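Local coordinates for colicin-m immunity protein (PDB 2XGL) that protects cells that carry the colicin M plasmid against colicin M, the chain here being the periplasmic domain of this immunity protein, at residues A[12-17]-A[51-56]; A[24-29]-A[41-46]; A[46-51]-A[66-71]; A[61-66]-A[82-87]. All coordinates share one frame; numbering follows the deposited sequence.

Contact 1: residues A[12-17]-A[51-56]; sequences VSDEQA and IERSLT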
# COMPACT_ATOMS: atom_id res chain seq x y z
N VAL A 12 -11.74 -8.01 0.71
CA VAL A 12 -10.31 -8.08 0.97
C VAL A 12 -10.03 -7.86 2.45
O VAL A 12 -10.42 -6.84 2.99
CB VAL A 12 -9.55 -7.04 0.15
CG1 VAL A 12 -8.07 -7.05 0.48
CG2 VAL A 12 -9.78 -7.30 -1.33
N SER A 13 -9.38 -8.83 3.08
CA SER A 13 -8.95 -8.69 4.47
C SER A 13 -7.77 -7.72 4.56
O SER A 13 -7.11 -7.45 3.56
CB SER A 13 -8.53 -10.05 5.05
OG SER A 13 -7.25 -10.46 4.58
N ASP A 14 -7.52 -7.21 5.77
CA ASP A 14 -6.36 -6.38 6.03
C ASP A 14 -5.06 -7.10 5.66
O ASP A 14 -4.18 -6.49 5.07
CB ASP A 14 -6.29 -5.97 7.51
CG ASP A 14 -7.40 -5.00 7.92
OD1 ASP A 14 -8.03 -4.40 7.04
OD2 ASP A 14 -7.61 -4.82 9.14
N GLU A 15 -4.96 -8.39 5.98
CA GLU A 15 -3.77 -9.17 5.63
C GLU A 15 -3.54 -9.26 4.13
O GLU A 15 -2.43 -9.11 3.66
CB GLU A 15 -3.80 -10.58 6.26
CG GLU A 15 -2.45 -11.35 6.13
CD GLU A 15 -2.25 -12.49 7.16
OE1 GLU A 15 -3.19 -12.81 7.93
OE2 GLU A 15 -1.14 -13.08 7.21
N GLN A 16 -4.60 -9.48 3.36
CA GLN A 16 -4.49 -9.52 1.89
C GLN A 16 -4.13 -8.17 1.30
O GLN A 16 -3.40 -8.09 0.31
CB GLN A 16 -5.79 -10.00 1.23
CG GLN A 16 -6.23 -11.37 1.63
CD GLN A 16 -7.59 -11.70 1.04
OE1 GLN A 16 -8.66 -11.50 1.68
NE2 GLN A 16 -7.58 -12.17 -0.21
N ALA A 17 -4.68 -7.11 1.90
CA ALA A 17 -4.43 -5.74 1.48
C ALA A 17 -2.97 -5.38 1.67
O ALA A 17 -2.33 -4.80 0.79
CB ALA A 17 -5.30 -4.81 2.28
N ILE A 51 -5.58 -0.00 9.23
CA ILE A 51 -6.38 0.28 8.04
C ILE A 51 -7.79 0.66 8.49
O ILE A 51 -8.48 -0.16 9.07
CB ILE A 51 -6.50 -0.95 7.12
CG1 ILE A 51 -5.13 -1.45 6.69
CG2 ILE A 51 -7.33 -0.62 5.89
CD1 ILE A 51 -5.21 -2.69 5.84
N GLU A 52 -8.19 1.91 8.24
CA GLU A 52 -9.53 2.40 8.58
C GLU A 52 -10.51 2.15 7.44
O GLU A 52 -10.27 2.57 6.31
CB GLU A 52 -9.50 3.91 8.91
CG GLU A 52 -8.82 4.27 10.25
CD GLU A 52 -9.08 5.73 10.71
OE1 GLU A 52 -10.18 6.27 10.46
OE2 GLU A 52 -8.18 6.32 11.34
N ARG A 53 -11.61 1.46 7.73
CA ARG A 53 -12.68 1.26 6.74
C ARG A 53 -13.93 2.05 7.08
O ARG A 53 -14.19 2.35 8.24
CB ARG A 53 -13.03 -0.22 6.60
CG ARG A 53 -11.89 -1.05 6.09
CD ARG A 53 -12.30 -2.47 5.85
NE ARG A 53 -11.13 -3.34 5.78
CZ ARG A 53 -10.84 -4.17 4.78
NH1 ARG A 53 -11.66 -4.31 3.73
NH2 ARG A 53 -9.74 -4.90 4.85
N SER A 54 -14.71 2.37 6.06
CA SER A 54 -15.93 3.13 6.25
C SER A 54 -16.95 2.31 7.02
O SER A 54 -17.06 1.10 6.85
CB SER A 54 -16.52 3.55 4.91
OG SER A 54 -17.69 4.33 5.10
N LEU A 55 -17.69 3.00 7.88
CA LEU A 55 -18.78 2.39 8.63
C LEU A 55 -20.02 2.24 7.74
O LEU A 55 -20.85 1.36 7.97
CB LEU A 55 -19.10 3.24 9.84
CG LEU A 55 -19.93 2.59 10.93
CD1 LEU A 55 -19.24 1.37 11.51
CD2 LEU A 55 -20.17 3.62 12.01
N THR A 56 -20.12 3.11 6.74
CA THR A 56 -21.28 3.18 5.86
C THR A 56 -20.88 2.81 4.45
O THR A 56 -19.74 3.06 4.05
CB THR A 56 -21.86 4.62 5.84
OG1 THR A 56 -20.89 5.53 5.31
CG2 THR A 56 -22.24 5.07 7.23

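Contact 2: residues A[24-29]-A[41-46]; sequences DYLQRM and TEIPKI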
# COMPACT_ATOMS: atom_id res chain seq x y z
N ASP A 24 3.70 -4.80 -4.05
CA ASP A 24 3.68 -3.77 -5.08
C ASP A 24 4.70 -2.67 -4.82
O ASP A 24 5.47 -2.31 -5.71
CB ASP A 24 2.30 -3.15 -5.16
CG ASP A 24 2.20 -2.10 -6.22
OD1 ASP A 24 1.92 -2.45 -7.37
OD2 ASP A 24 2.42 -0.91 -5.90
N TYR A 25 4.71 -2.14 -3.60
CA TYR A 25 5.65 -1.08 -3.22
C TYR A 25 7.11 -1.51 -3.37
O TYR A 25 7.93 -0.76 -3.89
CB TYR A 25 5.37 -0.61 -1.79
CG TYR A 25 6.45 0.26 -1.20
CD1 TYR A 25 6.53 1.60 -1.52
CD2 TYR A 25 7.36 -0.26 -0.29
CE1 TYR A 25 7.51 2.41 -0.96
CE2 TYR A 25 8.33 0.53 0.27
CZ TYR A 25 8.41 1.86 -0.07
OH TYR A 25 9.41 2.62 0.49
N LEU A 26 7.44 -2.71 -2.89
CA LEU A 26 8.81 -3.21 -3.00
C LEU A 26 9.24 -3.41 -4.45
O LEU A 26 10.42 -3.29 -4.78
CB LEU A 26 8.97 -4.53 -2.24
CG LEU A 26 9.03 -4.42 -0.72
CD1 LEU A 26 9.21 -5.79 -0.14
CD2 LEU A 26 10.14 -3.49 -0.27
N GLN A 27 8.28 -3.73 -5.30
CA GLN A 27 8.54 -3.90 -6.73
C GLN A 27 8.87 -2.57 -7.37
O GLN A 27 9.79 -2.46 -8.16
CB GLN A 27 7.30 -4.48 -7.41
CG GLN A 27 7.59 -5.20 -8.70
CD GLN A 27 8.41 -6.46 -8.48
OE1 GLN A 27 9.44 -6.67 -9.14
NE2 GLN A 27 7.97 -7.29 -7.54
N ARG A 28 8.11 -1.54 -7.02
CA ARG A 28 8.25 -0.26 -7.67
C ARG A 28 9.38 0.55 -7.06
O ARG A 28 9.98 1.39 -7.71
CB ARG A 28 6.91 0.48 -7.63
CG ARG A 28 5.88 -0.21 -8.52
CD ARG A 28 4.45 0.16 -8.18
NE ARG A 28 4.06 1.44 -8.75
CZ ARG A 28 2.88 2.02 -8.52
NH1 ARG A 28 1.99 1.43 -7.74
NH2 ARG A 28 2.61 3.20 -9.07
N MET A 29 9.69 0.26 -5.80
CA MET A 29 10.83 0.85 -5.11
C MET A 29 12.14 0.71 -5.89
O MET A 29 12.98 1.60 -5.84
CB MET A 29 10.98 0.18 -3.74
CG MET A 29 11.89 0.89 -2.80
SD MET A 29 11.19 2.49 -2.31
CE MET A 29 12.51 3.04 -1.21
N THR A 41 18.12 2.54 0.60
CA THR A 41 18.00 1.10 0.35
C THR A 41 16.86 0.83 -0.63
O THR A 41 15.87 1.56 -0.64
CB THR A 41 17.76 0.32 1.68
OG1 THR A 41 17.74 -1.09 1.42
CG2 THR A 41 16.45 0.74 2.35
N GLU A 42 17.00 -0.19 -1.47
CA GLU A 42 15.87 -0.64 -2.30
C GLU A 42 14.90 -1.50 -1.49
O GLU A 42 13.77 -1.71 -1.92
CB GLU A 42 16.33 -1.42 -3.55
CG GLU A 42 16.94 -0.55 -4.66
CD GLU A 42 17.45 -1.34 -5.89
OE1 GLU A 42 17.26 -2.58 -5.96
OE2 GLU A 42 18.06 -0.71 -6.80
N ILE A 43 15.32 -1.99 -0.32
CA ILE A 43 14.46 -2.88 0.47
C ILE A 43 14.28 -2.40 1.91
O ILE A 43 14.86 -2.94 2.84
CB ILE A 43 14.98 -4.33 0.45
CG1 ILE A 43 15.33 -4.76 -0.98
CG2 ILE A 43 13.93 -5.26 1.02
CD1 ILE A 43 15.81 -6.19 -1.09
N PRO A 44 13.43 -1.38 2.11
CA PRO A 44 13.26 -0.88 3.46
C PRO A 44 12.56 -1.90 4.34
O PRO A 44 11.96 -2.84 3.82
CB PRO A 44 12.35 0.35 3.27
CG PRO A 44 12.03 0.43 1.81
CD PRO A 44 12.41 -0.86 1.19
N LYS A 45 12.65 -1.72 5.65
CA LYS A 45 11.79 -2.43 6.59
C LYS A 45 10.43 -1.72 6.68
O LYS A 45 10.37 -0.48 6.73
CB LYS A 45 12.42 -2.51 7.97
CG LYS A 45 11.49 -3.09 9.03
CD LYS A 45 12.06 -2.94 10.43
CE LYS A 45 11.09 -3.49 11.49
NZ LYS A 45 10.70 -4.91 11.22
N ILE A 46 9.35 -2.50 6.72
CA ILE A 46 8.01 -1.94 6.66
C ILE A 46 7.24 -2.23 7.94
O ILE A 46 7.26 -3.34 8.43
CB ILE A 46 7.26 -2.49 5.44
CG1 ILE A 46 8.01 -2.05 4.18
CG2 ILE A 46 5.83 -2.00 5.42
CD1 ILE A 46 7.37 -2.47 2.93

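Contact 3: residues A[46-51]-A[66-71]; sequences ITWEKI and VPFKAE. With CD (cadmium ion), chain F; CD (cadmium ion), chain G.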
# COMPACT_ATOMS: atom_id res chain seq x y z
N ILE A 46 9.35 -2.50 6.72
CA ILE A 46 8.01 -1.94 6.66
C ILE A 46 7.24 -2.23 7.94
O ILE A 46 7.26 -3.34 8.43
CB ILE A 46 7.26 -2.49 5.44
CG1 ILE A 46 8.01 -2.05 4.18
CG2 ILE A 46 5.83 -2.00 5.42
CD1 ILE A 46 7.37 -2.47 2.93
N THR A 47 6.60 -1.20 8.51
CA THR A 47 5.72 -1.39 9.66
C THR A 47 4.36 -0.78 9.36
O THR A 47 4.28 0.36 8.93
CB THR A 47 6.33 -0.87 11.00
OG1 THR A 47 6.14 0.55 11.12
CG2 THR A 47 7.83 -1.19 11.09
N TRP A 48 3.31 -1.56 9.58
CA TRP A 48 1.95 -1.20 9.19
C TRP A 48 1.23 -0.40 10.26
O TRP A 48 1.55 -0.50 11.44
CB TRP A 48 1.14 -2.47 8.93
CG TRP A 48 1.76 -3.39 7.94
CD1 TRP A 48 2.38 -4.57 8.20
CD2 TRP A 48 1.83 -3.20 6.52
NE1 TRP A 48 2.83 -5.14 7.03
CE2 TRP A 48 2.51 -4.32 5.99
CE3 TRP A 48 1.39 -2.20 5.65
CZ2 TRP A 48 2.75 -4.46 4.63
CZ3 TRP A 48 1.62 -2.35 4.30
CH2 TRP A 48 2.30 -3.47 3.80
N GLU A 49 0.24 0.38 9.82
CA GLU A 49 -0.67 1.11 10.70
C GLU A 49 -2.06 0.50 10.53
O GLU A 49 -2.28 -0.36 9.69
CB GLU A 49 -0.72 2.58 10.30
CG GLU A 49 0.63 3.30 10.29
CD GLU A 49 0.93 4.05 11.56
OE1 GLU A 49 0.08 4.04 12.48
OE2 GLU A 49 2.02 4.66 11.64
N LYS A 50 -3.00 0.98 11.34
CA LYS A 50 -4.37 0.51 11.28
C LYS A 50 -5.01 0.95 9.96
O LYS A 50 -4.96 2.14 9.62
CB LYS A 50 -5.18 1.06 12.46
CG LYS A 50 -6.62 0.57 12.53
CD LYS A 50 -7.33 0.97 13.82
CE LYS A 50 -8.79 0.49 13.81
NZ LYS A 50 -9.53 0.83 15.05
N ILE A 51 -5.58 -0.00 9.23
CA ILE A 51 -6.38 0.28 8.04
C ILE A 51 -7.79 0.66 8.49
O ILE A 51 -8.48 -0.16 9.07
CB ILE A 51 -6.50 -0.95 7.12
CG1 ILE A 51 -5.13 -1.45 6.69
CG2 ILE A 51 -7.33 -0.62 5.89
CD1 ILE A 51 -5.21 -2.69 5.84
N VAL A 66 -4.02 1.97 2.87
CA VAL A 66 -3.10 1.10 3.59
C VAL A 66 -1.86 1.90 3.95
O VAL A 66 -0.99 2.04 3.11
CB VAL A 66 -2.72 -0.11 2.73
CG1 VAL A 66 -1.69 -0.98 3.45
CG2 VAL A 66 -3.99 -0.91 2.37
N PRO A 67 -1.80 2.44 5.18
CA PRO A 67 -0.67 3.23 5.67
C PRO A 67 0.50 2.41 6.22
O PRO A 67 0.30 1.39 6.89
CB PRO A 67 -1.28 4.06 6.81
CG PRO A 67 -2.66 3.58 7.00
CD PRO A 67 -2.86 2.36 6.20
N PHE A 68 1.72 2.87 5.96
CA PHE A 68 2.92 2.20 6.46
C PHE A 68 4.13 3.12 6.50
O PHE A 68 4.22 4.09 5.74
CB PHE A 68 3.25 0.97 5.61
CG PHE A 68 3.51 1.27 4.17
CD1 PHE A 68 4.81 1.40 3.71
CD2 PHE A 68 2.47 1.40 3.26
CE1 PHE A 68 5.07 1.66 2.37
CE2 PHE A 68 2.73 1.66 1.91
CZ PHE A 68 4.04 1.79 1.47
N LYS A 69 5.05 2.82 7.40
CA LYS A 69 6.36 3.46 7.40
C LYS A 69 7.32 2.53 6.68
O LYS A 69 7.22 1.32 6.81
CB LYS A 69 6.88 3.67 8.81
CG LYS A 69 6.00 4.51 9.73
CD LYS A 69 6.58 4.45 11.15
CE LYS A 69 5.51 4.68 12.21
NZ LYS A 69 5.98 4.24 13.55
N ALA A 70 8.22 3.11 5.90
CA ALA A 70 9.31 2.36 5.33
C ALA A 70 10.56 2.98 5.90
O ALA A 70 10.73 4.18 5.86
CB ALA A 70 9.31 2.46 3.80
N GLU A 71 11.42 2.14 6.47
CA GLU A 71 12.67 2.62 7.02
C GLU A 71 13.88 1.95 6.36
O GLU A 71 13.90 0.75 6.14
CB GLU A 71 12.71 2.38 8.52
CG GLU A 71 13.89 3.08 9.17
CD GLU A 71 13.87 3.02 10.67
OE1 GLU A 71 13.04 2.28 11.24
OE2 GLU A 71 14.71 3.73 11.28
CD CD F . 2.04 7.03 10.99
CD CD G . 14.88 3.43 13.45

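Contact 4: residues A[61-66]-A[82-87]; sequences EKTLLV and MYHCEE. With NA (sodium ion), chain I; CD (cadmium ion), chain C; NA (sodium ion), chain J.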
# COMPACT_ATOMS: atom_id res chain seq x y z
N GLU A 61 -17.27 0.61 -1.25
CA GLU A 61 -15.93 1.19 -1.17
C GLU A 61 -15.06 0.68 -2.33
O GLU A 61 -15.06 -0.51 -2.63
CB GLU A 61 -15.28 0.96 0.20
CG GLU A 61 -13.93 1.69 0.37
CD GLU A 61 -13.69 2.31 1.76
OE1 GLU A 61 -14.06 1.68 2.80
OE2 GLU A 61 -13.10 3.42 1.82
N LYS A 62 -14.38 1.60 -3.01
CA LYS A 62 -13.58 1.25 -4.19
C LYS A 62 -12.08 1.22 -3.90
O LYS A 62 -11.33 0.59 -4.64
CB LYS A 62 -13.88 2.21 -5.34
CG LYS A 62 -15.34 2.20 -5.82
CD LYS A 62 -15.75 0.83 -6.35
CE LYS A 62 -17.12 0.83 -7.01
NZ LYS A 62 -18.26 0.91 -6.04
N THR A 63 -11.66 1.89 -2.83
CA THR A 63 -10.24 1.96 -2.48
C THR A 63 -10.07 1.70 -0.99
O THR A 63 -10.86 2.20 -0.20
CB THR A 63 -9.66 3.36 -2.79
OG1 THR A 63 -10.48 4.35 -2.15
CG2 THR A 63 -9.62 3.63 -4.30
N LEU A 64 -9.06 0.90 -0.64
CA LEU A 64 -8.60 0.73 0.74
C LEU A 64 -7.31 1.52 0.99
O LEU A 64 -6.36 1.39 0.24
CB LEU A 64 -8.27 -0.72 1.05
CG LEU A 64 -9.35 -1.71 1.41
CD1 LEU A 64 -8.70 -3.07 1.54
CD2 LEU A 64 -10.06 -1.32 2.69
N LEU A 65 -7.28 2.30 2.06
CA LEU A 65 -6.11 3.08 2.39
C LEU A 65 -5.25 2.21 3.30
O LEU A 65 -5.71 1.74 4.34
CB LEU A 65 -6.52 4.39 3.08
CG LEU A 65 -5.42 5.40 3.37
CD1 LEU A 65 -4.83 5.93 2.06
CD2 LEU A 65 -5.92 6.58 4.24
N VAL A 66 -4.02 1.97 2.87
CA VAL A 66 -3.10 1.10 3.59
C VAL A 66 -1.86 1.90 3.95
O VAL A 66 -0.99 2.04 3.11
CB VAL A 66 -2.72 -0.11 2.73
CG1 VAL A 66 -1.69 -0.98 3.45
CG2 VAL A 66 -3.99 -0.91 2.37
N MET A 82 -3.00 3.68 -1.57
CA MET A 82 -4.40 3.57 -1.96
C MET A 82 -4.56 2.35 -2.86
O MET A 82 -4.32 2.43 -4.07
CB MET A 82 -4.84 4.83 -2.70
CG MET A 82 -5.26 5.96 -1.79
SD MET A 82 -6.99 5.71 -1.32
CE MET A 82 -7.15 6.84 0.07
N TYR A 83 -4.97 1.24 -2.27
CA TYR A 83 -5.24 0.01 -3.02
C TYR A 83 -6.62 0.09 -3.69
O TYR A 83 -7.65 0.10 -3.03
CB TYR A 83 -5.14 -1.21 -2.09
CG TYR A 83 -5.32 -2.59 -2.72
CD1 TYR A 83 -5.05 -2.84 -4.06
CD2 TYR A 83 -5.73 -3.65 -1.94
CE1 TYR A 83 -5.22 -4.11 -4.60
CE2 TYR A 83 -5.90 -4.90 -2.47
CZ TYR A 83 -5.65 -5.13 -3.78
OH TYR A 83 -5.84 -6.40 -4.27
N HIS A 84 -6.61 0.18 -5.02
CA HIS A 84 -7.85 0.14 -5.80
C HIS A 84 -8.12 -1.32 -6.10
O HIS A 84 -7.70 -1.85 -7.11
CB HIS A 84 -7.70 0.95 -7.09
CG HIS A 84 -7.40 2.41 -6.88
ND1 HIS A 84 -8.29 3.40 -7.21
CD2 HIS A 84 -6.32 3.04 -6.38
CE1 HIS A 84 -7.77 4.58 -6.93
NE2 HIS A 84 -6.57 4.39 -6.43
N CYS A 85 -8.83 -1.97 -5.20
CA CYS A 85 -9.00 -3.44 -5.20
C CYS A 85 -9.52 -4.06 -6.52
O CYS A 85 -8.87 -4.96 -7.04
CB CYS A 85 -9.89 -3.85 -4.04
SG CYS A 85 -9.57 -2.94 -2.47
N GLU A 86 -10.66 -3.59 -7.03
CA GLU A 86 -11.28 -4.13 -8.26
C GLU A 86 -10.39 -4.00 -9.48
O GLU A 86 -10.26 -4.93 -10.28
CB GLU A 86 -12.65 -3.50 -8.53
CG GLU A 86 -13.80 -4.20 -7.81
CD GLU A 86 -15.16 -3.54 -7.99
OE1 GLU A 86 -16.02 -3.73 -7.10
OE2 GLU A 86 -15.41 -2.84 -9.01
N GLU A 87 -9.80 -2.82 -9.65
CA GLU A 87 -8.71 -2.66 -10.60
C GLU A 87 -7.53 -3.25 -9.88
O GLU A 87 -7.64 -3.57 -8.70
CB GLU A 87 -8.50 -1.20 -10.91
CG GLU A 87 -9.71 -0.58 -11.61
CD GLU A 87 -10.26 0.63 -10.90
OE1 GLU A 87 -11.25 1.22 -11.38
OE2 GLU A 87 -9.69 1.00 -9.87
NA NA I . -14.65 -2.19 -4.68
CD CD C . -9.49 3.06 -9.15
NA NA J . -6.36 -7.13 -7.10

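Contact 1: residues A[12-17]-A[51-56]
Arg53 reaches out of the 51-56 loop to the start of helix 14-29, where its guanidinium meets the carbonyl of Val12 and the carboxylate of Asp14. Followed outward, its CB is directed at the helix start and its CG lies anti to the carbonyl carbon (chi1 -64°); from CG the chain runs extended to NE, carrying the charge across the gap. NE passes 3.5 Å from Asp14 OD1, and CZ stands 3.2 Å from Val12 O. At the tip the two terminal nitrogens share one acceptor: NH1 and NH2 lie 2.9 Å and 2.8 Å from Val12 O. Both bonds are clearly bent, as expected when two donors of one group converge end-on on a single oxygen. NH2 spends its other hydrogen on Asp14 OD1 in a salt bridge of 2.8 Å that is nearly straight at 171°. This oxygen lies in the guanidinium plane, whereas Arg53 meets the carboxylate from its anti side and out of its plane. Three bonds to two oxygens should restrain the guanidinium's rotation; a weak bond from NH1 to Cys9 O adds to them.

Beside the ion pair, Ile51 CD1 touches both Asp14 OD1, at 3.5 Å, and Ala17 CB, at 4.1 Å. Ser13 precedes the helix, its OG accepting from Gln16 N at 3.1 Å while Gln16 OE1 accepts from Ser13 N. This reciprocal pair is a capping box at the helix N terminus, and the arginine ties the loop after strand 45-48 to that capped end.

Contact 2: residues A[24-29]-A[41-46]
Pro44 meets three side chains of helix 14-29, and the contact is largely apolar. Its CG lies at the edge of the Tyr25 ring, near the ring plane, 3.7 Å from Tyr25 OH, while its CD stands 3.8 Å from Leu26 CD2. Met29 and Pro44 reach toward each other tip to tip, Met29 CE ending 4.0 Å from Pro44 CG. Ile46 CD1 adds a methyl group 3.9 Å from Tyr25 CD2, the two side chains sliding past each other in opposite directions.

In the fold, the link from helix 33-39 into edge strand 45-48 is thereby laid against the last turns of helix 14-29. The Tyr25 ring also makes edge-to-face pairs with Phe68 and Tyr79 of the sheet.

Contacts with backbone oxygens come from Met29, whose CG is set anti to the backbone N (chi1 -166°) and approaches Glu42 O; the bend at chi2 (67°) then brings CE to 3.7 Å from Thr41 O.

No hydrogen bond crosses between the segments, but polar bonds lie within each one. Thr41 OG1 accepts from Ile43 N at 3.1 Å, an ST turn just ahead of Pro44. On the helix, Arg28 NH1 donates to the syn lone pair of Asp24 OD2 over 3.0 Å.

Contact 3: residues A[46-51]-A[66-71]
Edge strand 45-48 pairs here with strand 64-71 in the four-stranded antiparallel sheet, and a cadmium site lies beside the end of the pairing. The two short strand axes come within 4.7 Å at 151°, and the hydrogen-bonded pair is Thr47 with Lys69: Thr47 N reaches Lys69 O at 3.1 Å, and Lys69 N reaches Thr47 O at 3.0 Å. Beyond the regular strand, Glu49 N donates to the O of Pro67, which has no N-H to return the bond.

On the sheet face shared by Ile46, Trp48 and Phe68, the indole and the phenyl lie side by side and point the same way. Their planes are 63° apart, an oblique pairing. The six-membered part of the indole does the touching: CE3 is 3.7 Å from Phe68 CB, and CZ3 is 3.7 Å from Val66 CG1. Phe68 CG sits between its backbone N and carbonyl carbon (chi1 60°), and the ring rises from the strand with Ile46 CG2 3.9 Å from its CD1. Tyr25 of helix 14-29 meets this ring edge-to-face.

The other face carries Thr47, Lys69 and, just beyond the strand, Glu49, whose CB packs on Pro67 CB. A bend at chi2 brings Glu49 OE2 to a cadmium ion at 2.5 Å; Met78 of the next strand completes the two-residue site. Lys69 CE is 3.5 Å from Glu49 OE2. Glu71 OE2 binds a second cadmium ion. The pattern is that of an antiparallel ladder with an aromatic face turned to the helix and Glu49 of the opposite face holding a cadmium ion.

Contact 4: residues A[61-66]-A[82-87]
Lys62 O passes 3.7 Å from His84 CA where the beta hairpin of strands 64-71 and 76-84 has its open end. The NZ of this lysine turns to a salt bridge with Asp60, and the backbone O of Glu61, one residue earlier, binds a sodium ion.

Thr63 lies alongside His84, the two side chains pointing the same way. Its CG2 is anti to the carbonyl carbon, which puts the methyl over one face of the imidazole, 21° off the ring normal, in a CH-pi contact with the centroid 3.4 Å away. Tyr89, itself a residue of the cadmium site beside this ring, stacks on the same imidazole. On the branch between backbone N and carbonyl carbon (chi1 54°), Thr63 OG1 stands 3.8 Å from Met82 SD.

Leu64 is the hydrogen-bonded partner of Tyr83: Leu64 N donates to Tyr83 O, and Tyr83 N donates to Leu64 O, both over 2.9 Å. Its side chain turns to the face it shares with Tyr83, where CG is 4.1 Å from Cys85 SG. That sulfur is joined to Cys9 in the disulfide, so the hairpin end is covalently tied to the N-terminal arm, and Leu64 packs against the bridge.

Leu65 and Met82 form a non-hydrogen-bonded pair whose side chains lie on the sheet face opposite that of Leu64 and Tyr83.

Past the strand end, the cadmium ion is bound by His84 ND1 at 2.3 Å and by Glu87 OE2 at 2.2 Å.

In the fold
From the N terminus, helix 14-29 supplies both early contacts: its start opens contact 1 and its end opens contact 2. Contact 2 closes first, a short loop through helix 33-39 that falls wholly within the longer loop of contact 1. Contact 3 opens at Ile46, the residue it shares with contact 2, and pairs the edge strand with strand 64-71; it crosses contact 1, with which it shares Ile51. Contact 4 opens after contact 1 has closed and crosses contact 3, sharing Val66. Contacts 3 and 4 join three of the four strands of the sheet, whereas contacts 1 and 2 fasten opposite ends of the helix to the chain flanking strand 45-48.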